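Local coordinates for E3 ubiquitin-protein ligase HERC2 (Homo sapiens, PDB 4L1M) that probably acts as a giant E3 ubiquitin ligase, of which this first RCC1-like domain is a beta-propeller likely to serve protein recognition, at residues 53-58 with 376-381. Residues are numbered along the deposited sequence; the frame is centred on the assembly and turned at random.
Sequences LGVTQI and FAWSSC
With chi1 at 60°, W378 places its CG between its own backbone N and carbonyl carbon, from where the indole reaches residues 55-58; I58, its CG1 beside the backbone N (chi1 -68°) and its chain extended, runs past that indole in the opposite direction. I58 CD1 comes within 3.9 Å of W378 CZ3, on the six-membered ring, and I58 CD1 lies 4.2 Å from F376 CB. Over the five-membered ring sits a methyl group: V55 CG1 lies 4.2 Å from the centroid of the W378 five-membered ring, 6° off its normal, an almost axial CH-pi contact. The indole N-H reaches the backbone through a water: in the plane of the ring, it accepts from W378 NE1 at 2.7 Å and donates to T56 O, also at 2.7 Å, where the chain turns a corner. At the outer end, G54, with positive phi, brings its CA to 3.7 Å from C381 CB. The contact illustrates how neighbouring propeller blades pack: strand 374-379, inside a four-stranded antiparallel sheet, presents an aromatic side chain to strand 55-60, at the border of the next sheet, joining the blade built from both chain ends to its neighbour in the seven-bladed RCC1-like propeller.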
loop_
_atom_site.group_PDB
_atom_site.type_symbol
_atom_site.label_atom_id
_atom_site.label_comp_id
_atom_site.label_asym_id
_atom_site.label_seq_id
_atom_site.Cartn_x
_atom_site.Cartn_y
_atom_site.Cartn_z
ATOM N N LEU A 53 5.663 12.962 -16.952
ATOM C CA LEU A 53 4.329 12.398 -16.890
ATOM C C LEU A 53 3.357 13.214 -16.034
ATOM O O LEU A 53 2.152 13.197 -16.279
ATOM C CB LEU A 53 4.387 10.985 -16.323
ATOM C CG LEU A 53 5.369 9.961 -16.902
ATOM C CD1 LEU A 53 4.969 8.574 -16.411
ATOM C CD2 LEU A 53 5.425 9.966 -18.413
ATOM N N GLY A 54 3.871 13.923 -15.028
ATOM C CA GLY A 54 2.996 14.558 -14.045
ATOM C C GLY A 54 2.441 13.497 -13.120
ATOM O O GLY A 54 1.302 13.049 -13.271
ATOM N N VAL A 55 3.256 13.097 -12.153
ATOM C CA VAL A 55 2.929 11.977 -11.258
ATOM C C VAL A 55 1.933 12.380 -10.167
ATOM O O VAL A 55 2.099 13.425 -9.522
ATOM C CB VAL A 55 4.200 11.425 -10.615
ATOM C CG1 VAL A 55 3.881 10.248 -9.734
ATOM C CG2 VAL A 55 5.184 11.009 -11.687
ATOM N N THR A 56 0.875 11.583 -10.006
ATOM C CA THR A 56 -0.093 11.781 -8.920
ATOM C C THR A 56 -0.034 10.606 -7.957
ATOM O O THR A 56 -0.347 10.760 -6.775
ATOM C CB THR A 56 -1.551 11.984 -9.423
ATOM O OG1 THR A 56 -2.039 10.790 -10.060
ATOM C CG2 THR A 56 -1.627 13.122 -10.404
ATOM N N GLN A 57 0.346 9.438 -8.475
ATOM C CA GLN A 57 0.422 8.220 -7.698
ATOM C C GLN A 57 1.464 7.260 -8.252
ATOM O O GLN A 57 1.702 7.239 -9.452
ATOM C CB GLN A 57 -0.933 7.535 -7.767
ATOM C CG GLN A 57 -1.466 6.952 -6.488
ATOM C CD GLN A 57 -2.952 6.653 -6.675
ATOM O OE1 GLN A 57 -3.779 7.583 -6.898
ATOM N NE2 GLN A 57 -3.299 5.392 -6.647
ATOM N N ILE A 58 2.071 6.468 -7.374
ATOM C CA ILE A 58 2.945 5.397 -7.770
ATOM C C ILE A 58 2.615 4.150 -6.956
ATOM O O ILE A 58 2.604 4.200 -5.738
ATOM C CB ILE A 58 4.424 5.760 -7.512
ATOM C CG1 ILE A 58 4.857 6.875 -8.440
ATOM C CG2 ILE A 58 5.319 4.521 -7.681
ATOM C CD1 ILE A 58 6.305 7.281 -8.315
ATOM N N PHE A 376 10.290 6.258 -3.248
ATOM C CA PHE A 376 10.040 7.413 -4.106
ATOM C C PHE A 376 9.313 8.506 -3.342
ATOM O O PHE A 376 8.545 8.232 -2.423
ATOM C CB PHE A 376 9.179 7.024 -5.290
ATOM C CG PHE A 376 9.770 5.955 -6.152
ATOM C CD1 PHE A 376 10.576 6.280 -7.228
ATOM C CD2 PHE A 376 9.501 4.611 -5.899
ATOM C CE1 PHE A 376 11.112 5.292 -8.043
ATOM C CE2 PHE A 376 10.036 3.622 -6.711
ATOM C CZ PHE A 376 10.842 3.968 -7.787
ATOM N N ALA A 377 9.570 9.746 -3.729
ATOM C CA ALA A 377 8.883 10.890 -3.167
ATOM C C ALA A 377 8.702 11.914 -4.270
ATOM O O ALA A 377 9.651 12.161 -5.019
ATOM C CB ALA A 377 9.689 11.485 -2.017
ATOM N N TRP A 378 7.513 12.518 -4.361
ATOM C CA TRP A 378 7.286 13.555 -5.352
ATOM C C TRP A 378 6.594 14.808 -4.821
ATOM O O TRP A 378 5.756 14.754 -3.915
ATOM C CB TRP A 378 6.515 12.996 -6.554
ATOM C CG TRP A 378 5.172 12.440 -6.226
ATOM C CD1 TRP A 378 3.970 13.070 -6.339
ATOM C CD2 TRP A 378 4.889 11.113 -5.748
ATOM N NE1 TRP A 378 2.953 12.230 -5.935
ATOM C CE2 TRP A 378 3.489 11.019 -5.583
ATOM C CE3 TRP A 378 5.684 10.004 -5.436
ATOM C CZ2 TRP A 378 2.874 9.875 -5.115
ATOM C CZ3 TRP A 378 5.073 8.867 -4.964
ATOM C CH2 TRP A 378 3.674 8.805 -4.803
ATOM N N SER A 379 6.944 15.929 -5.433
ATOM C CA SER A 379 6.246 17.179 -5.231
ATOM C C SER A 379 5.009 17.188 -6.129
ATOM O O SER A 379 4.758 16.236 -6.841
ATOM C CB SER A 379 7.153 18.364 -5.581
ATOM O OG SER A 379 7.579 18.283 -6.933
ATOM N N SER A 380 4.235 18.267 -6.087
ATOM C CA SER A 380 2.998 18.316 -6.851
ATOM C C SER A 380 3.255 18.615 -8.322
ATOM O O SER A 380 4.188 19.362 -8.657
ATOM C CB SER A 380 2.065 19.351 -6.258
ATOM O OG SER A 380 1.057 19.666 -7.190
ATOM N N CYS A 381 2.424 18.035 -9.194
ATOM C CA CYS A 381 2.504 18.288 -10.641
ATOM C C CYS A 381 1.610 19.359 -11.217
ATOM O O CYS A 381 1.600 19.512 -12.441
ATOM C CB CYS A 381 2.201 17.044 -11.442
ATOM S SG CYS A 381 0.487 16.472 -11.359
HETATM O O HOH W 1 0.440 13.048 -5.534
#